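Local coordinates for protein nitrite oxidoreductase subunit A (Kuenenia stuttgartiensis, PDB 7B04) that belongs to the molybdopterin oxidoreductase family, resembles the NarG subunits, and holds an iron/sulfur cluster, a molybdenum atom and two pterin guanylate ester ligands, at residues Q91-Q96 with N109-M114; I136-K141 with G165-L170; Q829-E834 with G841-V846. All coordinates share one frame; numbering follows the deposited sequence.

Contact 1: Q91-Q96 with N109-M114; sequences QNYDHQ and NWNPRM
His95 reaches across to Asn111 and Arg113 and uses both of its ring nitrogens on them. ND1 of His95 donates to OD1 of Asn111 at 2.7 Å; the acceptor sits near the ring plane and the donor in the carbonyl plane, although ring and amide are turned 58° from each other. On the other nitrogen, NE of Arg113 donates to NE2 of His95 at 2.9 Å. That bond is more bent (136° at the hydrogen), and each partner is tilted out of the other's plane. One donating and one accepting nitrogen are consistent with a neutral imidazole protonated on ND1. CB of Trp110 comes within 3.4 Å of CG of His95. The carbonyl O of Trp110 lies over one ring face, near its rim, and OD1 of Asp94 over the opposite face, also off-centre. The indole is nearly parallel to the imidazole but slid so far aside that the rings barely overlap.

Both segments belong to one irregular loop between strand 85-91 and helix 116-119, and their backbones run roughly antiparallel. This loop forms part of the iron/sulfur cluster site: Met114 touches the cluster, and Cys67, Cys75 and Cys115 belong to the same pocket.

Pro112, which follows a cis peptide bond, is flanked by two side chains. Its CB lies 3.5 Å from CG of Gln91 and 3.7 Å from CZ of Tyr93, both running alongside it. The bend of the Gln91 chain (chi2 87°) turns its amide toward Met114, with NE2 of Gln91 3.3 Å from CB of Met114. Farther out, OE1 of Gln91 is bonded to Tyr119, and the hydroxyl of Tyr93 to Ser260 and Arg346 of nitrite oxidoreductase subunit B. The guanidinium of Arg113 is positioned by a salt bridge to Glu316 and a bond to the carbonyl of His73.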
loop_
_atom_site.group_PDB
_atom_site.type_symbol
_atom_site.label_atom_id
_atom_site.label_comp_id
_atom_site.label_asym_id
_atom_site.label_seq_id
_atom_site.Cartn_x
_atom_site.Cartn_y
_atom_site.Cartn_z
ATOM N N GLN B 91 7.250 12.245 -7.242
ATOM C CA GLN B 91 6.343 12.457 -8.356
ATOM C C GLN B 91 6.938 13.464 -9.329
ATOM O O GLN B 91 7.733 14.331 -8.956
ATOM C CB GLN B 91 4.986 12.963 -7.874
ATOM C CG GLN B 91 4.171 11.955 -7.097
ATOM C CD GLN B 91 4.505 11.958 -5.624
ATOM O OE1 GLN B 91 5.422 12.652 -5.185
ATOM N NE2 GLN B 91 3.746 11.198 -4.844
ATOM N N ASN B 92 6.558 13.332 -10.595
ATOM C CA ASN B 92 7.094 14.222 -11.610
ATOM C C ASN B 92 6.368 15.558 -11.652
ATOM O O ASN B 92 6.957 16.549 -12.097
ATOM C CB ASN B 92 7.024 13.553 -12.984
ATOM C CG ASN B 92 8.127 14.016 -13.912
ATOM O OD1 ASN B 92 9.044 14.725 -13.498
ATOM N ND2 ASN B 92 8.044 13.617 -15.176
ATOM N N TYR B 93 5.123 15.613 -11.177
ATOM C CA TYR B 93 4.286 16.809 -11.271
ATOM C C TYR B 93 4.261 17.304 -12.718
ATOM O O TYR B 93 4.673 18.419 -13.043
ATOM C CB TYR B 93 4.765 17.895 -10.304
ATOM C CG TYR B 93 4.350 17.657 -8.866
ATOM C CD1 TYR B 93 3.163 18.183 -8.367
ATOM C CD2 TYR B 93 5.142 16.904 -8.008
ATOM C CE1 TYR B 93 2.779 17.966 -7.056
ATOM C CE2 TYR B 93 4.765 16.682 -6.694
ATOM C CZ TYR B 93 3.584 17.216 -6.225
ATOM O OH TYR B 93 3.201 17.000 -4.921
ATOM N N ASP B 94 3.779 16.420 -13.594
ATOM C CA ASP B 94 3.887 16.596 -15.033
ATOM C C ASP B 94 2.571 16.517 -15.796
ATOM O O ASP B 94 2.585 16.656 -17.024
ATOM C CB ASP B 94 4.828 15.531 -15.602
ATOM C CG ASP B 94 4.408 14.127 -15.199
ATOM O OD1 ASP B 94 3.506 14.000 -14.341
ATOM O OD2 ASP B 94 4.977 13.153 -15.732
ATOM N N HIS B 95 1.444 16.302 -15.119
ATOM C CA HIS B 95 0.204 16.020 -15.834
ATOM C C HIS B 95 -0.286 17.220 -16.634
ATOM O O HIS B 95 -0.926 17.041 -17.677
ATOM C CB HIS B 95 -0.858 15.540 -14.855
ATOM C CG HIS B 95 -0.506 14.245 -14.193
ATOM N ND1 HIS B 95 0.176 14.182 -12.997
ATOM C CD2 HIS B 95 -0.722 12.963 -14.571
ATOM C CE1 HIS B 95 0.356 12.918 -12.663
ATOM N NE2 HIS B 95 -0.177 12.158 -13.602
ATOM N N GLN B 96 -0.023 18.438 -16.153
ATOM C CA GLN B 96 -0.326 19.636 -16.931
ATOM C C GLN B 96 0.235 19.554 -18.345
ATOM O O GLN B 96 -0.366 20.084 -19.287
ATOM C CB GLN B 96 0.219 20.875 -16.219
ATOM C CG GLN B 96 1.732 20.910 -16.062
ATOM C CD GLN B 96 2.206 20.233 -14.791
ATOM O OE1 GLN B 96 1.476 19.456 -14.173
ATOM N NE2 GLN B 96 3.437 20.526 -14.393
ATOM N N ASN B 109 -4.869 18.901 -12.207
ATOM C CA ASN B 109 -5.686 18.236 -11.201
ATOM C C ASN B 109 -5.400 16.746 -11.116
ATOM O O ASN B 109 -5.919 16.080 -10.214
ATOM C CB ASN B 109 -7.169 18.450 -11.493
ATOM C CG ASN B 109 -7.602 19.895 -11.338
ATOM O OD1 ASN B 109 -7.003 20.659 -10.580
ATOM N ND2 ASN B 109 -8.648 20.279 -12.056
ATOM N N TRP B 110 -4.531 16.244 -11.976
ATOM C CA TRP B 110 -4.212 14.798 -12.012
ATOM C C TRP B 110 -3.053 14.499 -11.063
ATOM O O TRP B 110 -2.829 13.358 -10.765
ATOM C CB TRP B 110 -3.838 14.426 -13.448
ATOM C CG TRP B 110 -4.943 13.981 -14.354
ATOM C CD1 TRP B 110 -5.612 14.746 -15.247
ATOM C CD2 TRP B 110 -5.456 12.651 -14.528
ATOM N NE1 TRP B 110 -6.522 14.003 -15.936
ATOM C CE2 TRP B 110 -6.451 12.715 -15.512
ATOM C CE3 TRP B 110 -5.184 11.417 -13.941
ATOM C CZ2 TRP B 110 -7.176 11.605 -15.913
ATOM C CZ3 TRP B 110 -5.916 10.324 -14.320
ATOM C CH2 TRP B 110 -6.893 10.419 -15.298
ATOM N N ASN B 111 -2.397 15.541 -10.573
ATOM C CA ASN B 111 -1.186 15.496 -9.719
ATOM C C ASN B 111 -1.531 15.026 -8.309
ATOM O O ASN B 111 -2.677 15.144 -7.936
ATOM C CB ASN B 111 -0.555 16.884 -9.639
ATOM C CG ASN B 111 0.225 17.292 -10.861
ATOM O OD1 ASN B 111 0.323 16.558 -11.811
ATOM N ND2 ASN B 111 0.786 18.471 -10.855
ATOM N N PRO B 112 -0.567 14.629 -7.453
ATOM C CA PRO B 112 0.712 14.017 -7.824
ATOM C C PRO B 112 0.609 12.578 -8.340
ATOM O O PRO B 112 1.342 12.198 -9.166
ATOM C CB PRO B 112 1.519 14.158 -6.545
ATOM C CG PRO B 112 0.512 14.002 -5.484
ATOM C CD PRO B 112 -0.708 14.684 -6.023
ATOM N N ARG B 113 -0.287 11.818 -7.740
ATOM C CA ARG B 113 -0.632 10.454 -8.185
ATOM C C ARG B 113 0.514 9.436 -8.136
ATOM O O ARG B 113 1.081 9.147 -9.154
ATOM C CB ARG B 113 -1.430 10.610 -9.479
ATOM C CG ARG B 113 -1.280 9.512 -10.503
ATOM C CD ARG B 113 -1.990 10.074 -11.676
ATOM N NE ARG B 113 -1.209 9.586 -12.756
ATOM C CZ ARG B 113 -1.436 8.435 -13.300
ATOM N NH1 ARG B 113 -0.696 8.018 -14.303
ATOM N NH2 ARG B 113 -2.435 7.717 -12.849
ATOM N N MET B 114 0.851 8.942 -6.953
ATOM C CA MET B 114 1.829 7.875 -6.805
ATOM C C MET B 114 1.404 7.039 -5.601
ATOM O O MET B 114 0.543 7.451 -4.821
ATOM C CB MET B 114 3.240 8.453 -6.623
ATOM C CG MET B 114 4.343 7.671 -7.275
ATOM S SD MET B 114 5.900 8.564 -7.448
ATOM C CE MET B 114 7.049 7.267 -6.971
#

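Contact 2: I136-K141 with G165-L170; sequences IRKGWK and GNDELL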
loop_
_atom_site.group_PDB
_atom_site.type_symbol
_atom_site.label_atom_id
_atom_site.label_comp_id
_atom_site.label_asym_id
_atom_site.label_seq_id
_atom_site.Cartn_x
_atom_site.Cartn_y
_atom_site.Cartn_z
ATOM N N ILE B 136 18.560 -22.874 -13.110
ATOM C CA ILE B 136 17.993 -24.127 -13.587
ATOM C C ILE B 136 17.971 -25.100 -12.416
ATOM O O ILE B 136 18.916 -25.150 -11.620
ATOM C CB ILE B 136 18.786 -24.702 -14.783
ATOM C CG1 ILE B 136 18.136 -25.991 -15.293
ATOM C CG2 ILE B 136 20.245 -24.935 -14.413
ATOM C CD1 ILE B 136 18.729 -26.501 -16.590
ATOM N N ARG B 137 16.888 -25.861 -12.300
ATOM C CA ARG B 137 16.743 -26.789 -11.188
ATOM C C ARG B 137 17.593 -28.030 -11.428
ATOM O O ARG B 137 17.682 -28.533 -12.552
ATOM C CB ARG B 137 15.279 -27.175 -10.993
ATOM C CG ARG B 137 15.019 -27.951 -9.714
ATOM C CD ARG B 137 13.539 -28.215 -9.536
ATOM N NE ARG B 137 13.002 -28.949 -10.674
ATOM C CZ ARG B 137 13.102 -30.264 -10.831
ATOM N NH1 ARG B 137 13.715 -31.007 -9.919
ATOM N NH2 ARG B 137 12.585 -30.836 -11.905
ATOM N N LYS B 138 18.222 -28.518 -10.356
ATOM C CA LYS B 138 19.157 -29.632 -10.482
ATOM C C LYS B 138 18.469 -30.881 -11.021
ATOM O O LYS B 138 18.991 -31.550 -11.919
ATOM C CB LYS B 138 19.814 -29.922 -9.132
ATOM C CG LYS B 138 20.875 -31.010 -9.189
ATOM C CD LYS B 138 21.453 -31.305 -7.814
ATOM C CE LYS B 138 22.612 -32.287 -7.907
ATOM N NZ LYS B 138 22.173 -33.621 -8.403
ATOM N N GLY B 139 17.288 -31.206 -10.495
ATOM C CA GLY B 139 16.606 -32.405 -10.951
ATOM C C GLY B 139 15.993 -32.308 -12.331
ATOM O O GLY B 139 15.479 -33.315 -12.828
ATOM N N TRP B 140 16.068 -31.149 -12.979
ATOM C CA TRP B 140 15.643 -31.034 -14.367
ATOM C C TRP B 140 16.829 -31.056 -15.313
ATOM O O TRP B 140 16.765 -31.687 -16.374
ATOM C CB TRP B 140 14.837 -29.752 -14.592
ATOM C CG TRP B 140 14.076 -29.761 -15.886
ATOM C CD1 TRP B 140 12.773 -30.123 -16.069
ATOM C CD2 TRP B 140 14.581 -29.411 -17.182
ATOM N NE1 TRP B 140 12.431 -30.009 -17.395
ATOM C CE2 TRP B 140 13.524 -29.576 -18.100
ATOM C CE3 TRP B 140 15.821 -28.970 -17.655
ATOM C CZ2 TRP B 140 13.669 -29.315 -19.462
ATOM C CZ3 TRP B 140 15.964 -28.716 -19.007
ATOM C CH2 TRP B 140 14.894 -28.887 -19.894
ATOM N N LYS B 141 17.912 -30.372 -14.942
ATOM C CA LYS B 141 19.158 -30.496 -15.685
ATOM C C LYS B 141 19.645 -31.938 -15.659
ATOM O O LYS B 141 20.188 -32.439 -16.651
ATOM C CB LYS B 141 20.200 -29.549 -15.094
ATOM C CG LYS B 141 21.558 -29.580 -15.762
ATOM C CD LYS B 141 22.483 -28.570 -15.103
ATOM C CE LYS B 141 23.759 -28.376 -15.899
ATOM N NZ LYS B 141 24.556 -29.629 -15.984
ATOM N N GLY B 165 10.324 -28.612 -4.165
ATOM C CA GLY B 165 10.631 -27.602 -3.174
ATOM C C GLY B 165 11.784 -27.982 -2.270
ATOM O O GLY B 165 12.240 -27.169 -1.461
ATOM N N ASN B 166 12.261 -29.219 -2.398
ATOM C CA ASN B 166 13.439 -29.682 -1.680
ATOM C C ASN B 166 14.608 -29.960 -2.616
ATOM O O ASN B 166 15.608 -30.548 -2.190
ATOM C CB ASN B 166 13.104 -30.927 -0.857
ATOM C CG ASN B 166 12.136 -30.631 0.271
ATOM O OD1 ASN B 166 11.005 -31.116 0.277
ATOM N ND2 ASN B 166 12.574 -29.823 1.230
ATOM N N ASP B 167 14.506 -29.550 -3.877
ATOM C CA ASP B 167 15.611 -29.640 -4.813
ATOM C C ASP B 167 16.396 -28.331 -4.769
ATOM O O ASP B 167 16.109 -27.439 -3.970
ATOM C CB ASP B 167 15.089 -29.952 -6.216
ATOM C CG ASP B 167 16.159 -30.509 -7.133
ATOM O OD1 ASP B 167 17.323 -30.623 -6.697
ATOM O OD2 ASP B 167 15.831 -30.839 -8.290
ATOM N N GLU B 168 17.395 -28.201 -5.633
ATOM C CA GLU B 168 18.282 -27.048 -5.611
ATOM C C GLU B 168 18.233 -26.313 -6.942
ATOM O O GLU B 168 18.212 -26.936 -8.008
ATOM C CB GLU B 168 19.722 -27.468 -5.300
ATOM C CG GLU B 168 20.672 -26.302 -5.093
ATOM C CD GLU B 168 22.071 -26.748 -4.728
ATOM O OE1 GLU B 168 22.308 -27.974 -4.671
ATOM O OE2 GLU B 168 22.934 -25.875 -4.498
ATOM N N LEU B 169 18.215 -24.984 -6.871
ATOM C CA LEU B 169 18.283 -24.137 -8.053
ATOM C C LEU B 169 19.736 -23.736 -8.278
ATOM O O LEU B 169 20.331 -23.043 -7.446
ATOM C CB LEU B 169 17.395 -22.907 -7.889
ATOM C CG LEU B 169 15.893 -23.195 -7.839
ATOM C CD1 LEU B 169 15.119 -21.948 -7.457
ATOM C CD2 LEU B 169 15.407 -23.747 -9.170
ATOM N N LEU B 170 20.299 -24.171 -9.398
ATOM C CA LEU B 170 21.704 -23.969 -9.720
ATOM C C LEU B 170 21.880 -22.799 -10.679
ATOM O O LEU B 170 20.971 -22.434 -11.428
ATOM C CB LEU B 170 22.298 -25.242 -10.330
ATOM C CG LEU B 170 22.191 -26.490 -9.452
ATOM C CD1 LEU B 170 22.673 -27.721 -10.206
ATOM C CD2 LEU B 170 22.974 -26.303 -8.159
#
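Asp167 meets Arg137 and Gly139 through a single carboxylate oxygen, and this is where the contact is closest. OD2 of Asp167 accepts from the backbone N of Gly139 at 2.7 Å through its syn lone pair, taking up an N-H of the first helical turn. The same oxygen forms a salt bridge with NH1 of Arg137, also at 2.7 Å, but the hydrogen bond within it is weak because it is bent to 129°. Guanidinium and carboxylate planes stand 63° apart, far from the coplanar arrangement of a two-bond pair, and NH1 alone meets OD2, at the edge of the guanidinium. The Arg137 chain is extended as far as CD and then turns at chi3 (58°), which brings NH1 back to the carboxylate. Two partners elsewhere steady that guanidinium: Asp692, in a salt bridge with NE, and the carbonyl of Tyr159, which accepts from NH1.

Three fairly straight bonds join the backbones. Ile136 and Leu170 form an antiparallel hydrogen-bonded pair, with Ile136 N to Leu170 O at 3.0 Å and Leu170 N to Ile136 O at 2.8 Å. Two residues on, Lys138 N donates to Glu168 O at 2.8 Å, the donor nearly in line with the C=O bond.

The other side is looser. CD1 of Leu170 lies 3.8 Å from CB of Lys138, and only the root of that lysine is engaged; its chain runs on away from the 165-170 segment, in a partly exposed position. Glu168 is exposed and contributes chiefly its carbonyl. By contrast Leu169 and Arg137, a non-hydrogen-bonded pair, share the opposite face from Leu170, with CD2 of Leu169 at 3.9 Å from CB of Arg137.

The arrangement is a strand-to-helix junction at the margin of a mixed sheet: strand 169-171 is outermost within the chain, and its neighbour 135-137 passes directly into helix 138-145, with Arg137 as the N-cap.

Contact 3: Q829-E834 with G841-V846; sequences QAYNDE and GENFIV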
loop_
_atom_site.group_PDB
_atom_site.type_symbol
_atom_site.label_atom_id
_atom_site.label_comp_id
_atom_site.label_asym_id
_atom_site.label_seq_id
_atom_site.Cartn_x
_atom_site.Cartn_y
_atom_site.Cartn_z
ATOM N N GLN B 829 -29.039 -5.122 -22.270
ATOM C CA GLN B 829 -29.955 -6.263 -22.071
ATOM C C GLN B 829 -30.132 -6.643 -20.603
ATOM O O GLN B 829 -29.158 -6.813 -19.911
ATOM C CB GLN B 829 -29.472 -7.453 -22.894
ATOM C CG GLN B 829 -29.016 -7.081 -24.287
ATOM C CD GLN B 829 -29.280 -8.158 -25.306
ATOM O OE1 GLN B 829 -29.401 -7.904 -26.493
ATOM N NE2 GLN B 829 -29.380 -9.382 -24.849
ATOM N N ALA B 830 -31.384 -6.749 -20.178
ATOM C CA ALA B 830 -31.760 -7.232 -18.836
ATOM C C ALA B 830 -32.192 -8.691 -18.934
ATOM O O ALA B 830 -32.593 -9.227 -17.919
ATOM C CB ALA B 830 -32.828 -6.354 -18.267
ATOM N N TYR B 831 -32.186 -9.250 -20.142
ATOM C CA TYR B 831 -32.661 -10.621 -20.437
ATOM C C TYR B 831 -31.716 -11.285 -21.435
ATOM O O TYR B 831 -31.203 -10.583 -22.284
ATOM C CB TYR B 831 -34.050 -10.547 -21.070
ATOM C CG TYR B 831 -34.797 -11.851 -21.024
ATOM C CD1 TYR B 831 -35.259 -12.350 -19.825
ATOM C CD2 TYR B 831 -35.008 -12.598 -22.161
ATOM C CE1 TYR B 831 -35.923 -13.556 -19.753
ATOM C CE2 TYR B 831 -35.662 -13.811 -22.102
ATOM C CZ TYR B 831 -36.125 -14.286 -20.897
ATOM O OH TYR B 831 -36.751 -15.483 -20.811
ATOM N N ASN B 832 -31.492 -12.594 -21.312
ATOM C CA ASN B 832 -30.622 -13.335 -22.265
ATOM C C ASN B 832 -31.381 -14.588 -22.728
ATOM O O ASN B 832 -31.681 -15.411 -21.884
ATOM C CB ASN B 832 -29.225 -13.564 -21.680
ATOM C CG ASN B 832 -28.344 -12.332 -21.674
ATOM O OD1 ASN B 832 -28.317 -11.575 -20.722
ATOM N ND2 ASN B 832 -27.592 -12.126 -22.730
ATOM N N ASP B 833 -31.624 -14.743 -24.035
ATOM C CA ASP B 833 -32.447 -15.849 -24.511
ATOM C C ASP B 833 -31.627 -17.006 -25.072
ATOM O O ASP B 833 -32.209 -17.942 -25.626
ATOM C CB ASP B 833 -33.454 -15.362 -25.559
ATOM C CG ASP B 833 -32.790 -14.777 -26.793
ATOM O OD1 ASP B 833 -31.549 -14.635 -26.802
ATOM O OD2 ASP B 833 -33.518 -14.457 -27.756
ATOM N N GLU B 834 -30.302 -16.960 -24.955
ATOM C CA GLU B 834 -29.467 -18.025 -25.497
ATOM C C GLU B 834 -29.837 -19.364 -24.858
ATOM O O GLU B 834 -30.167 -19.411 -23.666
ATOM C CB GLU B 834 -27.987 -17.713 -25.270
ATOM C CG GLU B 834 -27.439 -16.625 -26.189
ATOM C CD GLU B 834 -27.726 -15.224 -25.678
ATOM O OE1 GLU B 834 -28.258 -15.093 -24.556
ATOM O OE2 GLU B 834 -27.419 -14.250 -26.401
ATOM N N GLY B 841 -31.325 -21.535 -16.080
ATOM C CA GLY B 841 -32.264 -20.830 -15.234
ATOM C C GLY B 841 -31.894 -19.395 -14.959
ATOM O O GLY B 841 -32.390 -18.817 -13.986
ATOM N N GLU B 842 -31.042 -18.800 -15.789
ATOM C CA GLU B 842 -30.540 -17.451 -15.578
ATOM C C GLU B 842 -30.884 -16.539 -16.751
ATOM O O GLU B 842 -30.184 -15.557 -17.005
ATOM C CB GLU B 842 -29.031 -17.485 -15.343
ATOM C CG GLU B 842 -28.608 -17.421 -13.883
ATOM C CD GLU B 842 -27.231 -18.016 -13.656
ATOM O OE1 GLU B 842 -27.048 -19.218 -13.944
ATOM O OE2 GLU B 842 -26.325 -17.282 -13.211
ATOM N N ASN B 843 -31.951 -16.863 -17.487
ATOM C CA ASN B 843 -32.418 -15.963 -18.537
ATOM C C ASN B 843 -32.815 -14.609 -17.962
ATOM O O ASN B 843 -32.525 -13.563 -18.555
ATOM C CB ASN B 843 -33.585 -16.595 -19.299
ATOM C CG ASN B 843 -34.706 -17.050 -18.386
ATOM O OD1 ASN B 843 -34.665 -16.837 -17.174
ATOM N ND2 ASN B 843 -35.719 -17.683 -18.967
ATOM N N PHE B 844 -33.475 -14.611 -16.810
ATOM C CA PHE B 844 -33.760 -13.393 -16.070
ATOM C C PHE B 844 -32.603 -13.065 -15.136
ATOM O O PHE B 844 -31.819 -13.934 -14.747
ATOM C CB PHE B 844 -35.044 -13.538 -15.253
ATOM C CG PHE B 844 -36.299 -13.456 -16.068
ATOM C CD1 PHE B 844 -36.831 -12.228 -16.420
ATOM C CD2 PHE B 844 -36.955 -14.607 -16.470
ATOM C CE1 PHE B 844 -37.989 -12.147 -17.164
ATOM C CE2 PHE B 844 -38.115 -14.533 -17.215
ATOM C CZ PHE B 844 -38.632 -13.302 -17.562
ATOM N N ILE B 845 -32.504 -11.788 -14.771
ATOM C CA ILE B 845 -31.556 -11.366 -13.744
ATOM C C ILE B 845 -32.155 -11.785 -12.404
ATOM O O ILE B 845 -33.038 -11.117 -11.864
ATOM C CB ILE B 845 -31.270 -9.865 -13.803
ATOM C CG1 ILE B 845 -30.595 -9.512 -15.131
ATOM C CG2 ILE B 845 -30.389 -9.443 -12.637
ATOM C CD1 ILE B 845 -30.503 -8.028 -15.399
ATOM N N VAL B 846 -31.679 -12.905 -11.873
ATOM C CA VAL B 846 -32.219 -13.503 -10.661
ATOM C C VAL B 846 -31.109 -13.587 -9.623
ATOM O O VAL B 846 -29.921 -13.628 -9.960
ATOM C CB VAL B 846 -32.823 -14.898 -10.952
ATOM C CG1 VAL B 846 -31.727 -15.895 -11.315
ATOM C CG2 VAL B 846 -33.661 -15.398 -9.780
#
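Tyr831 points one edge of its ring at the face of Phe844 in a T-shaped stack, where two irregular segments on either side of the short helix 835-840 come together. Glu834 is the N-cap of that helix, and Gly841 closes it with a Schellman motif. The ring planes are 69° apart and the centroids 4.6 Å apart; CE1 of Tyr831 stands over the centre of the Phe844 ring, 3.5 Å from CE2. The tyrosine reaches there with CG anti to its own backbone nitrogen (chi1 -162°).

Asn843 takes another bearing on the same tyrosine: the two side chains run alongside each other in the same direction, with ring and amide planes 33° apart. Tyr831 OH and Asn843 ND2 are close, but the angle is too poor for a bond; the hydroxyl is bonded to the carbonyl of Leu392, and the amide nitrogen to that of Tyr867. The backbones are linked beside these side chains: Asn832 N donates to Asn843 O at 3.1 Å, in the carbonyl plane and on a lone pair.

At the far end, Ile845 lays its CG1 3.4 Å from the carbonyl O of Ala830, and helix 544-548 packs against both residues. Within the second arm, OD1 of Asn843 accepts from the backbone N of Phe844 at 2.6 Å.

In the fold
From the N terminus, contact 1 comes first: it closes an irregular loop of 12 residues after strand 85-91, and joins the iron/sulfur cluster region to the interface with subunit B. Contact 2 follows, closing a 23-residue excursion that contains helix 153-158 and pairing the two strands at one margin of the seven-stranded sheet. Much later, contact 3 brings together the arms around helix 835-840, where helices 481-488, 535-541 and 544-548 pack. The three are in series, none enclosing or crossing another. Contacts 2 and 3, with centres about 52 Å apart, lie on opposite sides of the chain's centre; contact 1 is about 46 Å and 44 Å from them, centre to centre.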